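Local coordinates for acyl-CoA synthetase (AMP-forming)/AMP-acid ligase II-like protein (Dyadobacter fermentans, PDB 4GS5) that probably activates a medium-chain fatty acid with ATP as an acyl-adenylate and links it to coenzyme A, at residues Met132-Ile137 and Asp148-Val153; Met94-Gly99 and Leu106-Pro111; Gly70-Leu75 and Val188-Leu193; Ala25-Phe30 and Leu85-Ile90; Tyr202-Gly207 and Gly216-Ser221. All coordinates share one frame; numbering follows the deposited sequence. Where two conformers were deposited one is given.

Contact 1 of 5, residues Met132-Ile137 and Asp148-Val153; sequences MQLQSI and DRLGKV. With EDO (1,2-ethanediol), chain B.
Leu150 pushes one methyl between Leu134 and Ile137, which lie on the same flank of helix 131-139, and this apolar cluster makes up the contact between the segments. Leu150 CD1 touches Ile137 CD1 at 3.9 Å, the two side chains reaching toward each other tip to tip. The same Leu150 CD1 lies 4.2 Å from Leu134 CD1, but here the side chains cross obliquely. Leu134 holds CG anti to its backbone N (chi1 178°), which sets CG beside the carbonyl carbon, from where CD1 meets Leu150, whereas Ile137 carries its long arm beside the backbone N and sends CD1 outward. All three touching residues are buried, and no hydrogen bond joins the segments.

Polar bonds instead brace each segment from within. Met132 O, on selenomethionine, takes the helix bond from Ser136 N at 2.9 Å and a second from Ser136 OG at 3.1 Å, the two donors coming from opposite faces of the carbonyl plane. In residues 148-153, Gly151 N bonds to Asp148 O at 2.9 Å, closing the 3-10 turn that presents Leu150.

A 1,2-ethanediol, probably from the crystallisation liquor, takes up the amide of Met132 in the first turn of the helix: Met132 N donates to its O2 at 3.1 Å.

Leu150 also packs on Val127 and Met129 of strand 126-129. Ile168 of helix 162-169 touches Leu134, and Asn114 and Pro115 pack on Ile137. The contact thus lies between helix 131-139, helix 162-169 and strand 126-129.

Contact 2 of 5, residues Met94-Gly99 and Leu106-Pro111; sequences MMLVRG and LTVTEP
Met95 O, the carbonyl of a selenomethionine, takes the helix bond of Gly99 N at 2.9 Å, and a methyl of Leu106 is pressed against it from the strand, with CD2 3.6 Å from Met95 O. The other methyl, Leu106 CD1, meets Leu96 CD2 at 3.9 Å, the two side chains crossing at about a right angle. Leu106 carries CG beside its backbone N (chi1 -58°), which fits its fork over the helix, and Leu106 CD2 comes to 3.8 Å from Gly99 CA. A side chain on that glycine would run into Leu106 CD1. Val108 adds a looser touch on Leu96, which turns its other methyl toward Ala27 of helix 22-36.

The axes of helix segment 94-99 and strand segment 106-109 run nearly antiparallel (165°), 9.8 Å apart at closest approach. They belong to the beta-alpha-beta unit of strand 80-83, helix 90-102 and strand 105-109. Cut back to an alanine, Leu106 would probably lose its methyl contacts with Leu96 CD2, Met95 O and Gly99 CA.

No hydrogen bond spans the segments. Their attachment rests on van der Waals packing and depends on shape: a branched leucine fitted against bare glycine backbone and a carbonyl already engaged within the helix.

Contact 3 of 5, residues Gly70-Leu75 and Val188-Leu193; sequences GKALSL and VALKAL
Leu190 CD1 fits against the end of helix 59-72, touching Leu73 CD2 at 3.8 Å and Ala72 CB at 4.2 Å. The tighter half is the buried pair of leucines, whose side chains meet at a slant. Leu190 points from its strand at the helix end and carries CG beside its backbone N (chi1 -62°), which brings CD1 forward. Leu73 starts off to one flank, and its CD2 methyl comes back onto Leu190. Leu73 also packs on Tyr176 of strand 175-180 and Phe126 of strand 126-129.

The looser half is Ala72, an exposed residue whose single methyl reaches Leu190 near the limit of contact. A 1,2-ethanediol, probably from the crystallisation liquor, lies about 4 Å from its side chain. The interface is small, and no hydrogen bond joins the segments.

The helix stops here in a Schellman motif. Leu75 N bonds back to Gly70 O at 3.0 Å and Ser74 N to Lys71 O at 3.3 Å, with Ser74 at positive phi in the C-prime position. This reversal turns the chain away from Leu190 just after Leu73 has been placed on it. Leu73 O accepts a hydrogen bond from Lys152 NZ.

Strand 187-192 opens with a classic beta bulge, Val188 and Ala189 both facing Tyr179. It pairs with strand 175-180 along one edge and strand 202-204 along the other; Leu205 packs on both Ala72 and Leu190, tying the helix end to the sheet.

Contact 4 of 5, residues Ala25-Phe30 and Leu85-Ile90; sequences AQAYDF and LNVGYI
With CG beside the backbone N (chi1 -62°) and the chain extended beyond it (chi2 -175°), Gln26 reaches straight from helix 22-36 to the type I beta turn Asn86-Tyr89, bringing its amide end, NE2 foremost, against Gly88. The turn comes just before helix 90-102, with Tyr89 at the N-cap position, so the contact pairs a helix flank with the turn that starts the next helix. Gln26 NE2 comes to 3.4 Å from Gly88 CA, a van der Waals touch and no hydrogen bond. A side chain on Gly88 would crowd that NE2 and strike Asn86 OD1.

The polar link between the segments is a water, which donates to Gln26 OE1 at 3.0 Å and to Asn86 OD1 at 2.9 Å. With an alanine in place of Gln26, the water would probably lose one of its two acceptors and Gly88 CA its contact with NE2.

The rest of the contact is apolar. Val87, buried and pointing at the helix, brings CG2 to 4.4 Å from Ala27 CB, and its backbone N is bonded by Tyr23 OH from the same helix. Ala27 also leans on Leu96 and Trp6, placing this part beside helix 90-102 and strand 5-8. A 1,2-ethanediol, probably from the crystallisation liquor, lies about 3 Å from the Gln26 side chain.

The turn itself is closed by Tyr89 N to Asn86 O at 3.0 Å. An Asx turn is laid over it: Gly88 N donates to Asn86 OD1 at 2.8 Å, in the plane of that side-chain carbonyl.

Contact 5 of 5, residues Tyr202-Gly207 and Gly216-Ser221; sequences YVFLPG and GCLHIS. With EDO (1,2-ethanediol), chain X.
From Phe204 to Gly207 and from Leu218 to Ser221 the chain runs in nearly the same direction, 20° apart, with the CA atoms of Phe204 and Ile220 9.7 Å from each other, too far for backbone pairing. Strands 242-248 and 230-238 stand between 202-204 and 217-221 in the antiparallel order, consistent with the curled beta-barrel part of the N-terminal domain in this family, where the side chains probably meet in the interior.

Phe204 and Leu218 point at each other from their two strands, and Leu218 CD1 sits at the edge of the ring, near its plane, 3.6 Å from Phe204 CZ. The CG of Leu218, turned opposite the backbone N (chi1 -178°), carries that methyl to the phenyl. Ile220 joins more obliquely, its CG2 4.0 Å from Phe204 CE1. Tyr210 stacks on the Phe204 ring, and Phe243 meets it with planes at about 35°, so the phenyl is packed by aromatic as well as aliphatic neighbours.

Beyond the ring the segments draw closer, where the carbonyl oxygens Gly207 O and Ser221 O lie 4.0 Å apart. Pro206 O accepts from O2 of a 1,2-ethanediol, probably from the crystallisation liquor, at 2.8 Å.

In the fold
From the N terminus, helix 22-36 waits until residues 85-90 return to close contact 4. Residues 70-75 lie within that loop but find their partner only at 188-193, so contacts 3 and 4 cross. Inside the long loop of contact 3 nest two short closures in series, contact 2 and then contact 1. Contact 5 closes last, a short loop beyond all of these. Contacts 2 and 4 share one packing layer, Leu96 and Val97 meeting Ala27 and Phe30. Lys152 NZ joins contact 1 to Leu73 O of contact 3, while backbone bonds between strands 187-192 and 202-204 carry contact 3 into contact 5 and the barrel-like strands.

Contact 1 of 5, residues Met132-Ile137 and Asp148-Val153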
# COMPACT_ATOMS: atom_id res chain seq x y z
N MSE A 132 9.89 8.00 3.45
CA MSE A 132 10.80 9.10 3.22
C MSE A 132 11.35 9.68 4.53
O MSE A 132 12.48 10.17 4.58
CB MSE A 132 10.11 10.21 2.43
CG MSE A 132 11.09 11.05 1.69
SE MSE A 132 10.20 12.15 0.37
CE MSE A 132 10.11 10.90 -1.13
N GLN A 133 10.55 9.63 5.58
CA GLN A 133 11.04 10.12 6.87
C GLN A 133 12.16 9.24 7.42
O GLN A 133 13.12 9.74 8.00
CB GLN A 133 9.92 10.26 7.90
CG GLN A 133 9.05 11.51 7.66
CD GLN A 133 7.85 11.54 8.58
OE1 GLN A 133 7.14 10.54 8.71
NE2 GLN A 133 7.61 12.67 9.22
N LEU A 134 12.04 7.93 7.23
CA LEU A 134 13.09 7.04 7.72
C LEU A 134 14.34 7.20 6.86
O LEU A 134 15.46 7.17 7.35
CB LEU A 134 12.63 5.59 7.72
CG LEU A 134 13.66 4.56 8.18
CD1 LEU A 134 14.12 4.89 9.59
CD2 LEU A 134 13.05 3.15 8.11
N GLN A 135 14.15 7.36 5.57
CA GLN A 135 15.29 7.52 4.67
C GLN A 135 16.04 8.81 5.00
O GLN A 135 17.26 8.86 4.90
CB GLN A 135 14.83 7.53 3.21
CG GLN A 135 15.95 7.18 2.20
CD GLN A 135 16.74 8.39 1.74
OE1 GLN A 135 16.35 9.53 1.98
NE2 GLN A 135 17.85 8.14 1.05
N SER A 136 15.29 9.85 5.40
CA SER A 136 15.89 11.15 5.72
C SER A 136 16.75 11.04 6.97
O SER A 136 17.86 11.57 7.02
CB SER A 136 14.81 12.21 5.98
OG SER A 136 14.27 12.72 4.78
N ILE A 137 16.23 10.37 7.98
CA ILE A 137 16.98 10.11 9.20
C ILE A 137 18.28 9.37 8.88
O ILE A 137 19.33 9.71 9.41
CB ILE A 137 16.16 9.27 10.19
CG1 ILE A 137 15.04 10.11 10.79
CG2 ILE A 137 17.08 8.69 11.27
CD1 ILE A 137 14.04 9.29 11.59
N ASP A 148 18.32 4.07 15.72
CA ASP A 148 17.82 3.02 16.61
C ASP A 148 17.06 3.56 17.84
O ASP A 148 16.27 2.84 18.45
CB ASP A 148 18.93 2.02 16.97
CG ASP A 148 19.27 1.09 15.80
OD1 ASP A 148 18.49 1.05 14.82
OD2 ASP A 148 20.30 0.40 15.85
N ARG A 149 17.26 4.83 18.17
CA ARG A 149 16.52 5.47 19.25
C ARG A 149 15.01 5.53 18.94
O ARG A 149 14.21 5.88 19.80
CB ARG A 149 17.06 6.87 19.53
CG ARG A 149 18.15 6.93 20.60
CD ARG A 149 19.42 6.18 20.20
NE ARG A 149 20.60 6.74 20.86
CZ ARG A 149 21.79 6.84 20.27
NH1 ARG A 149 22.82 7.37 20.93
NH2 ARG A 149 21.96 6.42 19.03
N LEU A 150 14.64 5.19 17.71
CA LEU A 150 13.22 5.08 17.36
C LEU A 150 12.55 3.87 18.04
O LEU A 150 11.32 3.84 18.17
CB LEU A 150 13.03 5.00 15.85
CG LEU A 150 13.46 6.23 15.04
CD1 LEU A 150 13.38 5.94 13.54
CD2 LEU A 150 12.63 7.45 15.39
N GLY A 151 13.35 2.89 18.47
CA GLY A 151 12.82 1.69 19.12
C GLY A 151 12.25 0.66 18.16
O GLY A 151 12.82 -0.41 17.92
N LYS A 152 11.09 0.98 17.59
CA LYS A 152 10.48 0.09 16.60
C LYS A 152 9.62 0.94 15.67
O LYS A 152 8.92 1.84 16.12
CB LYS A 152 9.73 -1.07 17.28
CG LYS A 152 8.26 -1.17 17.09
CD LYS A 152 7.70 -2.58 17.48
CE LYS A 152 8.44 -3.23 18.63
NZ LYS A 152 7.63 -4.39 19.16
N VAL A 153 9.74 0.70 14.36
CA VAL A 153 9.17 1.62 13.38
C VAL A 153 8.05 0.98 12.57
O VAL A 153 8.21 -0.13 12.01
CB VAL A 153 10.26 2.09 12.39
CG1 VAL A 153 9.65 2.99 11.32
CG2 VAL A 153 11.38 2.80 13.12
C1 EDO B . 7.51 7.46 -0.40
O1 EDO B . 8.94 7.50 -0.45
C2 EDO B . 7.01 7.32 1.04
O2 EDO B . 7.32 8.48 1.83

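Contact 2 of 5, residues Met94-Gly99 and Leu106-Pro111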
# COMPACT_ATOMS: atom_id res chain seq x y z
N MSE A 94 -4.43 9.02 14.51
CA MSE A 94 -4.42 7.64 15.02
C MSE A 94 -3.34 7.41 16.09
O MSE A 94 -3.50 6.59 16.99
CB MSE A 94 -4.33 6.60 13.90
CG MSE A 94 -5.68 6.27 13.26
SE MSE A 94 -6.96 5.35 14.46
CE MSE A 94 -5.71 4.44 15.63
N MSE A 95 -2.23 8.15 16.01
CA MSE A 95 -1.20 8.01 17.04
C MSE A 95 -1.74 8.49 18.39
O MSE A 95 -1.38 7.93 19.45
CB MSE A 95 0.06 8.79 16.65
CG MSE A 95 0.84 8.16 15.50
SE MSE A 95 1.52 6.41 15.99
CE MSE A 95 2.77 6.95 17.39
N LEU A 96 -2.60 9.51 18.36
CA LEU A 96 -3.20 10.05 19.59
C LEU A 96 -4.19 9.06 20.20
O LEU A 96 -4.21 8.86 21.42
CB LEU A 96 -3.92 11.37 19.32
CG LEU A 96 -3.08 12.46 18.64
CD1 LEU A 96 -3.91 13.72 18.49
CD2 LEU A 96 -1.83 12.73 19.46
N VAL A 97 -5.02 8.47 19.35
CA VAL A 97 -5.99 7.46 19.78
C VAL A 97 -5.30 6.28 20.43
O VAL A 97 -5.68 5.85 21.53
CB VAL A 97 -6.85 6.96 18.59
CG1 VAL A 97 -7.69 5.76 19.01
CG2 VAL A 97 -7.74 8.10 18.08
N ARG A 98 -4.28 5.73 19.75
CA ARG A 98 -3.48 4.64 20.33
C ARG A 98 -2.91 5.08 21.67
O ARG A 98 -3.02 4.37 22.67
CB ARG A 98 -2.35 4.24 19.39
CG ARG A 98 -2.81 3.55 18.11
CD ARG A 98 -1.72 3.59 17.04
NE ARG A 98 -2.21 3.08 15.76
CZ ARG A 98 -1.69 3.40 14.58
NH1 ARG A 98 -0.66 4.23 14.50
NH2 ARG A 98 -2.20 2.89 13.47
N GLY A 99 -2.32 6.27 21.70
CA GLY A 99 -1.78 6.83 22.92
C GLY A 99 -2.77 6.87 24.08
O GLY A 99 -2.41 6.56 25.22
N LEU A 106 3.00 10.37 24.84
CA LEU A 106 3.08 10.88 23.48
C LEU A 106 4.00 12.09 23.39
O LEU A 106 3.83 13.07 24.13
CB LEU A 106 1.69 11.25 22.93
CG LEU A 106 0.65 10.14 22.91
CD1 LEU A 106 -0.72 10.69 22.59
CD2 LEU A 106 1.05 9.08 21.88
N THR A 107 4.98 12.01 22.50
CA THR A 107 5.80 13.17 22.16
C THR A 107 5.42 13.67 20.78
O THR A 107 5.71 13.03 19.77
CB THR A 107 7.30 12.83 22.17
OG1 THR A 107 7.69 12.44 23.49
CG2 THR A 107 8.13 14.03 21.72
N VAL A 108 4.74 14.80 20.73
CA VAL A 108 4.21 15.29 19.48
C VAL A 108 5.16 16.33 18.90
O VAL A 108 5.49 17.31 19.57
CB VAL A 108 2.82 15.91 19.66
CG1 VAL A 108 2.24 16.29 18.30
CG2 VAL A 108 1.90 14.94 20.39
N THR A 109 5.59 16.11 17.67
CA THR A 109 6.47 17.06 17.00
C THR A 109 5.82 17.56 15.71
O THR A 109 4.90 16.92 15.19
CB THR A 109 7.83 16.44 16.66
OG1 THR A 109 8.73 17.46 16.21
CG2 THR A 109 7.68 15.42 15.57
N GLU A 110 6.29 18.69 15.19
CA GLU A 110 5.77 19.22 13.94
C GLU A 110 6.22 18.30 12.82
O GLU A 110 7.38 17.88 12.79
CB GLU A 110 6.24 20.66 13.69
CG GLU A 110 5.98 21.57 14.88
CD GLU A 110 6.02 23.07 14.54
OE1 GLU A 110 6.62 23.45 13.51
OE2 GLU A 110 5.45 23.85 15.33
N PRO A 111 5.30 17.96 11.92
CA PRO A 111 5.66 16.97 10.91
C PRO A 111 6.67 17.57 9.95
O PRO A 111 6.43 18.65 9.39
CB PRO A 111 4.32 16.70 10.21
CG PRO A 111 3.58 17.99 10.32
CD PRO A 111 4.03 18.64 11.61

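Contact 3 of 5, residues Gly70-Leu75 and Val188-Leu193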
# COMPACT_ATOMS: atom_id res chain seq x y z
N GLY A 70 -1.85 -2.20 19.30
CA GLY A 70 -1.27 -2.46 20.60
C GLY A 70 -0.95 -3.93 20.81
O GLY A 70 0.10 -4.28 21.35
N LYS A 71 -1.87 -4.80 20.40
CA LYS A 71 -1.68 -6.24 20.51
C LYS A 71 -0.60 -6.74 19.55
O LYS A 71 0.34 -7.41 19.96
CB LYS A 71 -2.99 -6.98 20.24
CG LYS A 71 -2.95 -8.48 20.56
CD LYS A 71 -3.09 -8.73 22.06
CE LYS A 71 -3.38 -10.20 22.38
NZ LYS A 71 -2.18 -11.10 22.26
N ALA A 72 -0.76 -6.42 18.27
CA ALA A 72 0.14 -6.92 17.23
C ALA A 72 1.59 -6.48 17.47
O ALA A 72 2.52 -7.23 17.18
CB ALA A 72 -0.33 -6.47 15.86
N LEU A 73 1.80 -5.28 18.00
CA LEU A 73 3.18 -4.82 18.18
C LEU A 73 3.63 -4.82 19.65
O LEU A 73 4.72 -4.35 19.96
CB LEU A 73 3.39 -3.44 17.52
CG LEU A 73 3.12 -3.40 16.01
CD1 LEU A 73 3.18 -1.97 15.47
CD2 LEU A 73 4.09 -4.31 15.25
N SER A 74 2.79 -5.35 20.53
CA SER A 74 3.09 -5.43 21.96
C SER A 74 3.51 -4.08 22.54
O SER A 74 4.55 -3.95 23.19
CB SER A 74 4.18 -6.47 22.26
OG SER A 74 3.74 -7.74 21.83
N LEU A 75 2.67 -3.08 22.32
CA LEU A 75 2.94 -1.74 22.81
C LEU A 75 2.01 -1.42 23.98
O LEU A 75 0.93 -0.84 23.80
CB LEU A 75 2.76 -0.73 21.67
CG LEU A 75 3.59 -1.05 20.42
CD1 LEU A 75 3.12 -0.22 19.22
CD2 LEU A 75 5.07 -0.85 20.68
N VAL A 188 -4.85 -3.05 8.32
CA VAL A 188 -5.50 -4.33 8.60
C VAL A 188 -4.49 -5.47 8.53
O VAL A 188 -4.82 -6.63 8.84
CB VAL A 188 -6.66 -4.62 7.62
CG1 VAL A 188 -7.70 -3.53 7.70
CG2 VAL A 188 -6.13 -4.79 6.18
N ALA A 189 -3.26 -5.15 8.13
CA ALA A 189 -2.20 -6.16 8.03
C ALA A 189 -0.82 -5.52 8.09
O ALA A 189 -0.68 -4.33 7.83
CB ALA A 189 -2.36 -6.99 6.75
N LEU A 190 0.20 -6.31 8.44
CA LEU A 190 1.56 -5.80 8.61
C LEU A 190 2.61 -6.70 7.95
O LEU A 190 2.58 -7.92 8.11
CB LEU A 190 1.92 -5.67 10.10
CG LEU A 190 1.14 -4.74 11.01
CD1 LEU A 190 1.57 -4.97 12.47
CD2 LEU A 190 1.37 -3.29 10.59
N LYS A 191 3.54 -6.07 7.22
CA LYS A 191 4.68 -6.77 6.62
C LYS A 191 5.93 -6.58 7.48
O LYS A 191 6.23 -5.46 7.90
CB LYS A 191 4.96 -6.19 5.24
CG LYS A 191 6.19 -6.80 4.53
CD LYS A 191 6.45 -6.14 3.19
CE LYS A 191 5.46 -6.57 2.14
NZ LYS A 191 5.69 -5.87 0.83
N ALA A 192 6.69 -7.64 7.73
CA ALA A 192 7.96 -7.47 8.43
C ALA A 192 9.06 -7.14 7.43
O ALA A 192 9.27 -7.89 6.48
CB ALA A 192 8.33 -8.76 9.23
N LEU A 193 9.76 -6.02 7.62
CA LEU A 193 10.76 -5.62 6.62
C LEU A 193 12.19 -6.01 6.99
O LEU A 193 13.11 -5.81 6.20
CB LEU A 193 10.69 -4.11 6.35
CG LEU A 193 9.39 -3.56 5.76
CD1 LEU A 193 9.44 -2.01 5.71
CD2 LEU A 193 9.10 -4.14 4.38

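Contact 4 of 5, residues Ala25-Phe30 and Leu85-Ile90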
# COMPACT_ATOMS: atom_id res chain seq x y z
N ALA A 25 -2.52 22.49 19.11
CA ALA A 25 -3.86 22.67 19.65
C ALA A 25 -4.86 21.79 18.91
O ALA A 25 -5.89 21.41 19.46
CB ALA A 25 -4.27 24.15 19.58
N GLN A 26 -4.55 21.46 17.65
CA GLN A 26 -5.34 20.48 16.91
C GLN A 26 -5.35 19.17 17.70
O GLN A 26 -6.39 18.55 17.87
CB GLN A 26 -4.73 20.21 15.54
CG GLN A 26 -4.66 21.39 14.60
CD GLN A 26 -4.15 20.97 13.24
OE1 GLN A 26 -2.94 20.88 13.01
NE2 GLN A 26 -5.07 20.68 12.32
N ALA A 27 -4.18 18.77 18.16
CA ALA A 27 -4.04 17.52 18.90
C ALA A 27 -4.83 17.60 20.22
O ALA A 27 -5.65 16.72 20.54
CB ALA A 27 -2.57 17.25 19.18
N TYR A 28 -4.61 18.67 20.95
CA TYR A 28 -5.27 18.85 22.23
C TYR A 28 -6.79 18.81 22.07
O TYR A 28 -7.49 18.12 22.82
CB TYR A 28 -4.81 20.16 22.88
CG TYR A 28 -5.50 20.46 24.19
CD1 TYR A 28 -5.01 19.95 25.40
CD2 TYR A 28 -6.64 21.25 24.22
CE1 TYR A 28 -5.64 20.24 26.60
CE2 TYR A 28 -7.27 21.54 25.41
CZ TYR A 28 -6.77 21.04 26.59
OH TYR A 28 -7.42 21.34 27.77
N ASP A 29 -7.30 19.52 21.06
CA ASP A 29 -8.74 19.54 20.78
C ASP A 29 -9.32 18.16 20.48
O ASP A 29 -10.36 17.77 21.01
CB ASP A 29 -9.06 20.50 19.62
CG ASP A 29 -8.87 21.96 20.01
OD1 ASP A 29 -8.67 22.22 21.21
OD2 ASP A 29 -8.93 22.83 19.11
N PHE A 30 -8.63 17.42 19.62
CA PHE A 30 -9.06 16.07 19.35
C PHE A 30 -9.07 15.25 20.63
O PHE A 30 -10.05 14.56 20.92
CB PHE A 30 -8.16 15.38 18.31
CG PHE A 30 -8.49 13.94 18.13
CD1 PHE A 30 -9.50 13.55 17.26
CD2 PHE A 30 -7.82 12.96 18.85
CE1 PHE A 30 -9.81 12.21 17.10
CE2 PHE A 30 -8.13 11.64 18.70
CZ PHE A 30 -9.13 11.25 17.83
N LEU A 85 3.70 12.30 12.44
CA LEU A 85 2.77 12.37 11.33
C LEU A 85 1.81 13.53 11.58
O LEU A 85 1.49 13.86 12.72
CB LEU A 85 2.00 11.06 11.23
CG LEU A 85 2.93 9.90 10.87
CD1 LEU A 85 2.23 8.58 11.09
CD2 LEU A 85 3.38 10.07 9.44
N ASN A 86 1.37 14.16 10.50
CA ASN A 86 0.56 15.37 10.57
C ASN A 86 -0.74 15.10 11.31
O ASN A 86 -1.57 14.31 10.85
CB ASN A 86 0.27 15.88 9.15
CG ASN A 86 -0.17 17.33 9.13
OD1 ASN A 86 -1.03 17.73 9.90
ND2 ASN A 86 0.44 18.12 8.24
N VAL A 87 -0.91 15.72 12.48
CA VAL A 87 -2.11 15.48 13.29
C VAL A 87 -3.29 16.27 12.74
O VAL A 87 -4.40 16.20 13.26
CB VAL A 87 -1.91 15.84 14.78
CG1 VAL A 87 -0.99 14.83 15.45
CG2 VAL A 87 -1.39 17.27 14.92
N GLY A 88 -3.05 17.05 11.69
CA GLY A 88 -4.15 17.67 10.98
C GLY A 88 -4.88 16.60 10.18
O GLY A 88 -5.97 16.84 9.67
N TYR A 89 -4.27 15.42 10.06
CA TYR A 89 -4.83 14.33 9.26
C TYR A 89 -4.94 13.02 10.03
O TYR A 89 -4.34 12.86 11.10
CB TYR A 89 -4.05 14.13 7.95
CG TYR A 89 -4.15 15.34 7.04
CD1 TYR A 89 -4.96 15.32 5.91
CD2 TYR A 89 -3.46 16.51 7.34
CE1 TYR A 89 -5.06 16.44 5.09
CE2 TYR A 89 -3.56 17.63 6.53
CZ TYR A 89 -4.36 17.59 5.41
OH TYR A 89 -4.46 18.70 4.60
N ILE A 90 -5.70 12.08 9.48
CA ILE A 90 -6.01 10.82 10.16
C ILE A 90 -4.79 10.02 10.59
O ILE A 90 -4.80 9.40 11.66
CB ILE A 90 -6.94 9.93 9.30
CG1 ILE A 90 -7.27 8.63 10.03
CG2 ILE A 90 -6.30 9.64 7.96
CD1 ILE A 90 -8.76 8.35 10.13
O HOH W 1 -1.80 20.52 10.26

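Contact 5 of 5, residues Tyr202-Gly207 and Gly216-Ser221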
# COMPACT_ATOMS: atom_id res chain seq x y z
N TYR A 202 1.94 -9.85 3.96
CA TYR A 202 1.28 -9.01 4.95
C TYR A 202 0.50 -9.94 5.86
O TYR A 202 -0.36 -10.68 5.39
CB TYR A 202 0.33 -8.03 4.26
CG TYR A 202 1.01 -6.94 3.43
CD1 TYR A 202 1.47 -5.76 4.02
CD2 TYR A 202 1.16 -7.09 2.06
CE1 TYR A 202 2.06 -4.76 3.24
CE2 TYR A 202 1.74 -6.09 1.28
CZ TYR A 202 2.19 -4.94 1.88
OH TYR A 202 2.77 -3.98 1.09
N VAL A 203 0.77 -9.90 7.16
CA VAL A 203 0.07 -10.74 8.12
C VAL A 203 -1.12 -9.99 8.71
O VAL A 203 -0.97 -8.91 9.28
CB VAL A 203 1.01 -11.22 9.23
CG1 VAL A 203 0.28 -12.11 10.24
CG2 VAL A 203 2.22 -11.96 8.63
N PHE A 204 -2.31 -10.56 8.56
CA PHE A 204 -3.55 -9.93 9.04
C PHE A 204 -3.53 -9.65 10.54
O PHE A 204 -3.20 -10.52 11.34
CB PHE A 204 -4.76 -10.81 8.69
CG PHE A 204 -5.11 -10.82 7.22
CD1 PHE A 204 -5.61 -9.67 6.60
CD2 PHE A 204 -4.90 -11.96 6.46
CE1 PHE A 204 -5.92 -9.67 5.25
CE2 PHE A 204 -5.20 -11.98 5.09
CZ PHE A 204 -5.72 -10.84 4.48
N LEU A 205 -3.90 -8.43 10.91
CA LEU A 205 -4.07 -8.06 12.31
C LEU A 205 -5.23 -8.85 12.93
O LEU A 205 -6.16 -9.25 12.24
CB LEU A 205 -4.35 -6.56 12.43
CG LEU A 205 -3.17 -5.65 12.08
CD1 LEU A 205 -3.64 -4.21 11.91
CD2 LEU A 205 -2.10 -5.75 13.14
N PRO A 206 -5.18 -9.07 14.26
CA PRO A 206 -6.24 -9.86 14.89
C PRO A 206 -7.58 -9.12 14.81
O PRO A 206 -7.61 -7.89 14.91
CB PRO A 206 -5.78 -9.95 16.35
CG PRO A 206 -4.97 -8.68 16.56
CD PRO A 206 -4.30 -8.39 15.24
N GLY A 207 -8.66 -9.86 14.61
CA GLY A 207 -9.98 -9.26 14.55
C GLY A 207 -10.42 -8.92 13.14
O GLY A 207 -11.56 -8.55 12.91
N GLY A 216 -10.41 -13.22 -7.21
CA GLY A 216 -9.22 -13.44 -6.42
C GLY A 216 -8.75 -12.17 -5.72
O GLY A 216 -7.60 -12.10 -5.29
N CYS A 217 -9.62 -11.17 -5.62
CA CYS A 217 -9.27 -9.89 -4.98
C CYS A 217 -9.67 -9.85 -3.50
O CYS A 217 -10.76 -10.27 -3.11
CB CYS A 217 -9.96 -8.72 -5.70
SG CYS A 217 -9.34 -8.34 -7.35
N LEU A 218 -8.79 -9.27 -2.69
CA LEU A 218 -8.96 -9.26 -1.24
C LEU A 218 -10.18 -8.47 -0.79
O LEU A 218 -10.42 -7.33 -1.24
CB LEU A 218 -7.72 -8.66 -0.58
CG LEU A 218 -7.67 -8.61 0.95
CD1 LEU A 218 -7.70 -10.01 1.55
CD2 LEU A 218 -6.40 -7.88 1.40
N HIS A 219 -10.97 -9.07 0.08
CA HIS A 219 -11.92 -8.27 0.86
C HIS A 219 -11.68 -8.45 2.36
O HIS A 219 -11.24 -9.51 2.81
CB HIS A 219 -13.36 -8.59 0.49
CG HIS A 219 -13.75 -10.01 0.74
ND1 HIS A 219 -13.91 -10.53 2.00
CD2 HIS A 219 -14.00 -11.03 -0.12
CE1 HIS A 219 -14.24 -11.80 1.92
NE2 HIS A 219 -14.32 -12.13 0.64
N ILE A 220 -11.96 -7.41 3.13
CA ILE A 220 -11.77 -7.47 4.57
C ILE A 220 -12.96 -6.86 5.31
O ILE A 220 -13.70 -6.04 4.76
CB ILE A 220 -10.44 -6.80 5.04
CG1 ILE A 220 -10.42 -5.31 4.70
CG2 ILE A 220 -9.20 -7.51 4.43
CD1 ILE A 220 -10.06 -5.00 3.25
N SER A 221 -13.13 -7.29 6.56
CA SER A 221 -14.17 -6.76 7.42
C SER A 221 -13.76 -6.95 8.87
O SER A 221 -12.95 -7.83 9.18
CB SER A 221 -15.53 -7.42 7.14
OG SER A 221 -15.55 -8.76 7.61
C1 EDO X . -7.29 -7.36 19.38
O1 EDO X . -6.48 -6.65 20.33
C2 EDO X . -7.76 -6.36 18.33
O2 EDO X . -8.59 -7.02 17.36